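PDB 5M45: acetone carboxylase alpha subunit from Xanthobacter autotrophicus Py2, which belongs, as the alpha subunit of acetone carboxylase, to the hydantoinase B/oxoprolinase family and is built into a six-chain assembly. Local coordinates for residues V158-G172 / C241-A253. Sequence-based numbering, arbitrary orientation.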
ATOM      1  N   VAL A 158       1.890  -7.929 -21.644  1.00 11.88           N
ATOM      2  CA  VAL A 158       1.370  -9.216 -22.144  1.00 11.96           C
ATOM      3  C   VAL A 158       2.463  -9.863 -23.043  1.00 12.30           C
ATOM      4  O   VAL A 158       2.942  -9.219 -23.987  1.00 11.86           O
ATOM      5  CB  VAL A 158       0.084  -9.001 -22.963  1.00 11.89           C
ATOM      6  CG1 VAL A 158      -0.371 -10.294 -23.597  1.00 12.05           C
ATOM      7  CG2 VAL A 158      -1.002  -8.401 -22.072  1.00 11.96           C
ATOM      8  N   PRO A 159       2.826 -11.136 -22.778  1.00 12.80           N
ATOM      9  CA  PRO A 159       3.756 -11.830 -23.679  1.00 13.28           C
ATOM     10  C   PRO A 159       3.069 -12.232 -24.979  1.00 13.82           C
ATOM     11  O   PRO A 159       1.836 -12.433 -25.007  1.00 14.10           O
ATOM     12  CB  PRO A 159       4.184 -13.068 -22.876  1.00 13.38           C
ATOM     13  CG  PRO A 159       2.974 -13.376 -22.042  1.00 13.28           C
ATOM     14  CD  PRO A 159       2.389 -12.015 -21.676  1.00 12.98           C
ATOM     15  N   ILE A 160       3.860 -12.302 -26.044  1.00 14.17           N
ATOM     16  CA  ILE A 160       3.388 -12.721 -27.375  1.00 14.88           C
ATOM     17  C   ILE A 160       4.041 -14.041 -27.776  1.00 15.40           C
ATOM     18  O   ILE A 160       5.270 -14.152 -27.775  1.00 15.29           O
ATOM     19  CB  ILE A 160       3.694 -11.627 -28.437  1.00 14.85           C
ATOM     20  CG1 ILE A 160       3.085 -10.288 -27.989  1.00 14.76           C
ATOM     21  CG2 ILE A 160       3.183 -12.067 -29.802  1.00 15.03           C
ATOM     22  CD1 ILE A 160       3.461  -9.070 -28.832  1.00 15.04           C
ATOM     23  N   PHE A 161       3.215 -15.029 -28.129  1.00 16.25           N
ATOM     24  CA  PHE A 161       3.632 -16.398 -28.477  1.00 17.03           C
ATOM     25  C   PHE A 161       3.325 -16.731 -29.951  1.00 17.87           C
ATOM     26  O   PHE A 161       2.397 -16.202 -30.537  1.00 18.08           O
ATOM     27  CB  PHE A 161       2.944 -17.425 -27.537  1.00 17.01           C
ATOM     28  CG  PHE A 161       3.601 -17.543 -26.167  1.00 16.73           C
ATOM     29  CD1 PHE A 161       3.386 -16.592 -25.192  1.00 16.34           C
ATOM     30  CD2 PHE A 161       4.402 -18.642 -25.865  1.00 16.71           C
ATOM     31  CE1 PHE A 161       3.967 -16.717 -23.918  1.00 16.33           C
ATOM     32  CE2 PHE A 161       5.009 -18.754 -24.623  1.00 16.73           C
ATOM     33  CZ  PHE A 161       4.779 -17.807 -23.636  1.00 16.38           C
ATOM     34  N   TRP A 162       4.157 -17.564 -30.550  1.00 19.16           N
ATOM     35  CA  TRP A 162       3.946 -18.101 -31.888  1.00 20.14           C
ATOM     36  C   TRP A 162       4.306 -19.588 -31.834  1.00 21.05           C
ATOM     37  O   TRP A 162       5.436 -19.953 -31.497  1.00 20.65           O
ATOM     38  CB  TRP A 162       4.791 -17.385 -32.957  1.00 20.53           C
ATOM     39  CG  TRP A 162       4.547 -17.949 -34.345  1.00 21.19           C
ATOM     40  CD1 TRP A 162       5.404 -18.758 -35.079  1.00 21.90           C
ATOM     41  CD2 TRP A 162       3.384 -17.786 -35.153  1.00 22.01           C
ATOM     42  NE1 TRP A 162       4.823 -19.103 -36.278  1.00 22.12           N
ATOM     43  CE2 TRP A 162       3.588 -18.518 -36.350  1.00 21.83           C
ATOM     44  CE3 TRP A 162       2.193 -17.090 -34.986  1.00 22.14           C
ATOM     45  CZ2 TRP A 162       2.645 -18.564 -37.368  1.00 22.65           C
ATOM     46  CZ3 TRP A 162       1.240 -17.147 -36.026  1.00 22.57           C
ATOM     47  CH2 TRP A 162       1.484 -17.857 -37.194  1.00 22.27           C
ATOM     48  N   GLU A 163       3.318 -20.429 -32.149  1.00 22.71           N
ATOM     49  CA  GLU A 163       3.478 -21.888 -32.106  1.00 23.96           C
ATOM     50  C   GLU A 163       4.121 -22.401 -30.826  1.00 22.92           C
ATOM     51  O   GLU A 163       5.036 -23.203 -30.852  1.00 23.37           O
ATOM     52  CB  GLU A 163       4.207 -22.361 -33.365  1.00 26.71           C
ATOM     53  CG  GLU A 163       3.202 -22.349 -34.527  1.00 30.08           C
ATOM     54  CD  GLU A 163       3.782 -22.693 -35.875  1.00 33.06           C
ATOM     55  OE1 GLU A 163       5.015 -22.961 -35.928  1.00 36.43           O
ATOM     56  OE2 GLU A 163       2.994 -22.669 -36.878  1.00 36.62           O
ATOM     57  N   GLY A 164       3.625 -21.908 -29.701  1.00 21.62           N
ATOM     58  CA  GLY A 164       4.043 -22.350 -28.389  1.00 21.38           C
ATOM     59  C   GLY A 164       5.313 -21.757 -27.831  1.00 20.73           C
ATOM     60  O   GLY A 164       5.710 -22.133 -26.752  1.00 21.58           O
ATOM     61  N   GLU A 165       5.953 -20.831 -28.527  1.00 19.54           N
ATOM     62  CA  GLU A 165       7.193 -20.207 -28.044  1.00 18.98           C
ATOM     63  C   GLU A 165       7.055 -18.678 -28.001  1.00 17.49           C
ATOM     64  O   GLU A 165       6.306 -18.095 -28.770  1.00 17.16           O
ATOM     65  CB  GLU A 165       8.376 -20.605 -28.937  1.00 19.61           C
ATOM     66  CG  GLU A 165       8.584 -22.109 -29.139  1.00 20.55           C
ATOM     67  CD  GLU A 165       9.786 -22.390 -30.025  1.00 21.54           C
ATOM     68  OE1 GLU A 165       9.659 -22.157 -31.244  1.00 22.89           O
ATOM     69  OE2 GLU A 165      10.883 -22.760 -29.532  1.00 21.89           O
ATOM     70  N   LEU A 166       7.790 -18.045 -27.092  1.00 16.55           N
ATOM     71  CA  LEU A 166       7.715 -16.593 -26.898  1.00 15.48           C
ATOM     72  C   LEU A 166       8.521 -15.879 -27.967  1.00 15.02           C
ATOM     73  O   LEU A 166       9.704 -16.220 -28.177  1.00 15.03           O
ATOM     74  CB  LEU A 166       8.229 -16.200 -25.497  1.00 15.38           C
ATOM     75  CG  LEU A 166       8.019 -14.722 -25.070  1.00 15.04           C
ATOM     76  CD1 LEU A 166       7.698 -14.615 -23.589  1.00 14.91           C
ATOM     77  CD2 LEU A 166       9.228 -13.867 -25.382  1.00 14.89           C
ATOM     78  N   ILE A 167       7.906 -14.903 -28.624  1.00 14.29           N
ATOM     79  CA  ILE A 167       8.553 -14.128 -29.660  1.00 14.19           C
ATOM     80  C   ILE A 167       8.586 -12.612 -29.386  1.00 13.77           C
ATOM     81  O   ILE A 167       9.177 -11.863 -30.176  1.00 13.98           O
ATOM     82  CB  ILE A 167       7.952 -14.398 -31.069  1.00 14.43           C
ATOM     83  CG1 ILE A 167       6.465 -14.039 -31.124  1.00 14.55           C
ATOM     84  CG2 ILE A 167       8.114 -15.871 -31.450  1.00 14.81           C
ATOM     85  CD1 ILE A 167       5.976 -13.691 -32.533  1.00 14.65           C
ATOM     86  N   GLY A 168       8.039 -12.169 -28.263  1.00 13.26           N
ATOM     87  CA  GLY A 168       7.984 -10.730 -27.945  1.00 12.95           C
ATOM     88  C   GLY A 168       7.070 -10.415 -26.778  1.00 12.65           C
ATOM     89  O   GLY A 168       6.585 -11.329 -26.081  1.00 12.59           O
ATOM     90  N   TRP A 169       6.899  -9.118 -26.530  1.00 12.36           N
ATOM     91  CA  TRP A 169       5.989  -8.625 -25.507  1.00 12.20           C
ATOM     92  C   TRP A 169       5.325  -7.338 -26.012  1.00 12.24           C
ATOM     93  O   TRP A 169       5.892  -6.655 -26.873  1.00 12.17           O
ATOM     94  CB  TRP A 169       6.763  -8.259 -24.230  1.00 12.04           C
ATOM     95  CG  TRP A 169       7.747  -9.263 -23.642  1.00 12.11           C
ATOM     96  CD1 TRP A 169       8.989  -9.580 -24.116  1.00 12.20           C
ATOM     97  CD2 TRP A 169       7.568 -10.054 -22.456  1.00 12.00           C
ATOM     98  NE1 TRP A 169       9.601 -10.503 -23.306  1.00 12.15           N
ATOM     99  CE2 TRP A 169       8.756 -10.812 -22.277  1.00 12.17           C
ATOM    100  CE3 TRP A 169       6.537 -10.187 -21.517  1.00 11.97           C
ATOM    101  CZ2 TRP A 169       8.934 -11.672 -21.190  1.00 12.24           C
ATOM    102  CZ3 TRP A 169       6.728 -11.060 -20.429  1.00 12.19           C
ATOM    103  CH2 TRP A 169       7.909 -11.781 -20.282  1.00 12.21           C
ATOM    104  N   VAL A 170       4.162  -6.973 -25.444  1.00 12.23           N
ATOM    105  CA  VAL A 170       3.580  -5.652 -25.683  1.00 12.13           C
ATOM    106  C   VAL A 170       3.285  -4.984 -24.331  1.00 12.16           C
ATOM    107  O   VAL A 170       2.738  -5.618 -23.401  1.00 12.23           O
ATOM    108  CB  VAL A 170       2.324  -5.691 -26.583  1.00 12.33           C
ATOM    109  CG1 VAL A 170       1.294  -6.665 -26.074  1.00 12.46           C
ATOM    110  CG2 VAL A 170       1.686  -4.314 -26.720  1.00 12.24           C
ATOM    111  N   GLY A 171       3.659  -3.720 -24.216  1.00 11.81           N
ATOM    112  CA  GLY A 171       3.383  -2.930 -23.010  1.00 11.84           C
ATOM    113  C   GLY A 171       2.455  -1.770 -23.303  1.00 11.62           C
ATOM    114  O   GLY A 171       2.587  -1.125 -24.358  1.00 11.62           O
ATOM    115  N   GLY A 172       1.526  -1.513 -22.382  1.00 11.52           N
ATOM    116  CA  GLY A 172       0.661  -0.328 -22.425  1.00 11.34           C
ATOM    117  C   GLY A 172       0.633   0.401 -21.093  1.00 11.28           C
ATOM    118  O   GLY A 172       0.555  -0.238 -20.031  1.00 11.29           O
ATOM    119  N   CYS A 241      -3.083  -3.528 -25.716  1.00 12.37           N
ATOM    120  CA  CYS A 241      -2.183  -4.695 -25.684  1.00 12.63           C
ATOM    121  C   CYS A 241      -2.713  -5.837 -26.564  1.00 13.10           C
ATOM    122  O   CYS A 241      -1.952  -6.389 -27.363  1.00 12.95           O
ATOM    123  CB  CYS A 241      -1.929  -5.187 -24.256  1.00 12.43           C
ATOM    124  SG  CYS A 241      -0.904  -4.083 -23.223  1.00 12.54           S
ATOM    125  N   HIS A 242      -4.008  -6.169 -26.428  1.00 13.51           N
ATOM    126  CA  HIS A 242      -4.610  -7.271 -27.204  1.00 13.97           C
ATOM    127  C   HIS A 242      -4.804  -6.947 -28.690  1.00 14.43           C
ATOM    128  O   HIS A 242      -4.643  -7.843 -29.520  1.00 14.26           O
ATOM    129  CB  HIS A 242      -5.905  -7.807 -26.534  1.00 14.11           C
ATOM    130  CG  HIS A 242      -5.633  -8.637 -25.313  1.00 14.11           C
ATOM    131  ND1 HIS A 242      -6.638  -9.132 -24.505  1.00 14.29           N
ATOM    132  CD2 HIS A 242      -4.468  -9.045 -24.759  1.00 13.95           C
ATOM    133  CE1 HIS A 242      -6.101  -9.843 -23.526  1.00 14.26           C
ATOM    134  NE2 HIS A 242      -4.784  -9.796 -23.657  1.00 14.01           N
ATOM    135  N   MET A 243      -5.089  -5.681 -29.016  1.00 15.29           N
ATOM    136  CA  MET A 243      -5.111  -5.213 -30.424  1.00 16.14           C
ATOM    137  C   MET A 243      -3.743  -5.436 -31.093  1.00 15.58           C
ATOM    138  O   MET A 243      -3.667  -5.945 -32.219  1.00 15.81           O
ATOM    139  CB  MET A 243      -5.509  -3.715 -30.523  1.00 17.16           C
ATOM    140  CG  MET A 243      -6.968  -3.427 -30.178  1.00 18.27           C
ATOM    141  SD  MET A 243      -7.318  -1.674 -29.994  1.00 20.07           S
ATOM    142  CE  MET A 243      -7.175  -1.172 -31.697  1.00 20.63           C
ATOM    143  N   ILE A 244      -2.671  -5.092 -30.386  1.00 15.05           N
ATOM    144  CA  ILE A 244      -1.306  -5.248 -30.935  1.00 15.15           C
ATOM    145  C   ILE A 244      -0.911  -6.727 -31.034  1.00 15.38           C
ATOM    146  O   ILE A 244      -0.341  -7.132 -32.048  1.00 15.39           O
ATOM    147  CB  ILE A 244      -0.283  -4.392 -30.150  1.00 14.76           C
ATOM    148  CG1 ILE A 244      -0.522  -2.892 -30.418  1.00 14.61           C
ATOM    149  CG2 ILE A 244       1.161  -4.761 -30.512  1.00 14.74           C
ATOM    150  CD1 ILE A 244      -0.028  -2.001 -29.274  1.00 14.51           C
ATOM    151  N   ARG A 245      -1.190  -7.525 -29.995  1.00 15.63           N
ATOM    152  CA  ARG A 245      -0.933  -8.989 -30.051  1.00 15.97           C
ATOM    153  C   ARG A 245      -1.590  -9.625 -31.290  1.00 16.49           C
ATOM    154  O   ARG A 245      -0.966 -10.391 -32.023  1.00 15.93           O
ATOM    155  CB  ARG A 245      -1.400  -9.701 -28.781  1.00 15.62           C
ATOM    156  CG  ARG A 245      -1.047 -11.208 -28.742  1.00 15.62           C
ATOM    157  CD  ARG A 245      -1.607 -11.908 -27.500  1.00 15.47           C
ATOM    158  NE  ARG A 245      -3.066 -11.834 -27.483  1.00 15.42           N
ATOM    159  CZ  ARG A 245      -3.840 -12.170 -26.453  1.00 15.33           C
ATOM    160  NH1 ARG A 245      -3.334 -12.628 -25.308  1.00 15.20           N
ATOM    161  NH2 ARG A 245      -5.161 -12.061 -26.574  1.00 15.52           N
ATOM    162  N   LYS A 246      -2.841  -9.280 -31.523  1.00 17.40           N
ATOM    163  CA  LYS A 246      -3.568  -9.807 -32.678  1.00 19.00           C
ATOM    164  C   LYS A 246      -2.922  -9.394 -34.002  1.00 18.69           C
ATOM    165  O   LYS A 246      -2.769 -10.209 -34.916  1.00 18.14           O
ATOM    166  CB  LYS A 246      -5.002  -9.350 -32.618  1.00 20.90           C
ATOM    167  CG  LYS A 246      -5.900  -9.944 -33.692  1.00 23.19           C
ATOM    168  CD  LYS A 246      -7.317  -9.454 -33.412  1.00 25.36           C
ATOM    169  CE  LYS A 246      -8.108  -9.127 -34.673  1.00 27.74           C
ATOM    170  NZ  LYS A 246      -9.198 -10.125 -34.850  1.00 29.70           N
ATOM    171  N   LEU A 247      -2.549  -8.125 -34.109  1.00 18.01           N
ATOM    172  CA  LEU A 247      -1.864  -7.640 -35.320  1.00 17.99           C
ATOM    173  C   LEU A 247      -0.514  -8.371 -35.567  1.00 17.61           C
ATOM    174  O   LEU A 247      -0.220  -8.775 -36.712  1.00 17.51           O
ATOM    175  CB  LEU A 247      -1.677  -6.130 -35.277  1.00 18.03           C
ATOM    176  CG  LEU A 247      -0.804  -5.612 -36.436  1.00 18.34           C
ATOM    177  CD1 LEU A 247      -1.593  -5.648 -37.732  1.00 18.90           C
ATOM    178  CD2 LEU A 247      -0.265  -4.254 -36.176  1.00 18.32           C
ATOM    179  N   VAL A 248       0.275  -8.581 -34.519  1.00 17.00           N
ATOM    180  CA  VAL A 248       1.543  -9.324 -34.672  1.00 17.35           C
ATOM    181  C   VAL A 248       1.270 -10.757 -35.194  1.00 18.12           C
ATOM    182  O   VAL A 248       1.947 -11.213 -36.121  1.00 18.23           O
ATOM    183  CB  VAL A 248       2.427  -9.320 -33.388  1.00 16.87           C
ATOM    184  CG1 VAL A 248       3.627 -10.270 -33.506  1.00 16.70           C
ATOM    185  CG2 VAL A 248       2.911  -7.879 -33.107  1.00 16.68           C
ATOM    186  N   GLU A 249       0.267 -11.425 -34.641  1.00 19.18           N
ATOM    187  CA  GLU A 249      -0.109 -12.777 -35.098  1.00 20.75           C
ATOM    188  C   GLU A 249      -0.491 -12.780 -36.602  1.00 21.26           C
ATOM    189  O   GLU A 249      -0.117 -13.692 -37.314  1.00 20.59           O
ATOM    190  CB  GLU A 249      -1.248 -13.367 -34.232  1.00 21.92           C
ATOM    191  CG  GLU A 249      -0.788 -13.785 -32.826  1.00 23.30           C
ATOM    192  CD  GLU A 249      -1.951 -14.080 -31.827  1.00 24.93           C
ATOM    193  OE1 GLU A 249      -3.126 -13.771 -32.159  1.00 26.75           O
ATOM    194  OE2 GLU A 249      -1.699 -14.601 -30.690  1.00 25.74           O
ATOM    195  N   GLU A 250      -1.227 -11.759 -37.059  1.00 21.57           N
ATOM    196  CA  GLU A 250      -1.618 -11.627 -38.459  1.00 22.23           C
ATOM    197  C   GLU A 250      -0.429 -11.372 -39.383  1.00 21.47           C
ATOM    198  O   GLU A 250      -0.343 -11.962 -40.461  1.00 20.91           O
ATOM    199  CB  GLU A 250      -2.671 -10.510 -38.640  1.00 23.53           C
ATOM    200  CG  GLU A 250      -4.069 -10.928 -38.161  1.00 25.06           C
ATOM    201  CD  GLU A 250      -5.061  -9.799 -37.913  1.00 26.80           C
ATOM    202  OE1 GLU A 250      -4.714  -8.602 -38.075  1.00 28.98           O
ATOM    203  OE2 GLU A 250      -6.224 -10.121 -37.504  1.00 29.29           O
ATOM    204  N   VAL A 251       0.469 -10.490 -38.961  1.00 20.35           N
ATOM    205  CA  VAL A 251       1.689 -10.168 -39.714  1.00 20.06           C
ATOM    206  C   VAL A 251       2.578 -11.391 -39.851  1.00 19.62           C
ATOM    207  O   VAL A 251       3.072 -11.671 -40.943  1.00 19.71           O
ATOM    208  CB  VAL A 251       2.444  -8.960 -39.079  1.00 19.72           C
ATOM    209  CG1 VAL A 251       3.836  -8.802 -39.637  1.00 20.09           C
ATOM    210  CG2 VAL A 251       1.647  -7.678 -39.314  1.00 19.56           C
ATOM    211  N   VAL A 252       2.768 -12.138 -38.770  1.00 19.14           N
ATOM    212  CA  VAL A 252       3.556 -13.370 -38.827  1.00 19.72           C
ATOM    213  C   VAL A 252       2.902 -14.415 -39.762  1.00 20.67           C
ATOM    214  O   VAL A 252       3.586 -15.050 -40.570  1.00 20.28           O
ATOM    215  CB  VAL A 252       3.801 -13.957 -37.421  1.00 19.46           C
ATOM    216  CG1 VAL A 252       4.413 -15.366 -37.508  1.00 19.61           C
ATOM    217  CG2 VAL A 252       4.704 -13.020 -36.616  1.00 19.19           C
ATOM    218  N   ALA A 253       1.588 -14.596 -39.645  1.00 21.59           N
ATOM    219  CA  ALA A 253       0.841 -15.524 -40.525  1.00 22.98           C
ATOM    220  C   ALA A 253       1.034 -15.149 -41.983  1.00 24.27           C
ATOM    221  O   ALA A 253       1.279 -16.008 -42.794  1.00 24.77           O
ATOM    222  CB  ALA A 253      -0.631 -15.535 -40.177  1.00 23.06           C
TER
HETATM  223  O   HOH W   1      -0.547 -13.819 -24.875  1.00 12.65           O
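V252 places its CG1 methyl over the six-membered ring of W162, where a beta hairpin closed by a type I' turn (W162 to E165) packs against a helix. The methyl stands 3.4 Å from the centroid of that ring and 11° off its normal, the geometry of a CH-pi contact over the face. With CG anti to the backbone N (chi1 -179°), the indole of W162 extends toward the helix; CG of E163 lies over the opposite face near the rim.

The two strands belong to an antiparallel sheet, and the axis of 165-172 runs 8.3 Å from that of 241-253, pointing nearly the other way (152°). I167 and G168 both face I160, a classic beta bulge, and I167 CD1 reaches V248 and V252. Around V248, L94 of strand 90-95 and Y260 of helix 257-282 add to the apolar packing. Farther along, V170 divides its two methyls between two helix residues: CG2 packs on I244 CD1 at 3.8 Å, while CG1, which lies between V170's own backbone N and carbonyl carbon (chi1 53°), meets C241 O at 3.5 Å.

The flank at R245 is looser, and a water takes part in it. Within the helix, R245 NH2 sits 3.5 Å above the plane of the H242 ring, over its centre, and also forms a salt bridge with D210. V158 CG1 comes no closer than 4.1 Å to R245 NH1. The polar link between strand and helix here is a water that donates to P159 O at 2.8 Å and accepts from R245 NH1 at 3.1 Å.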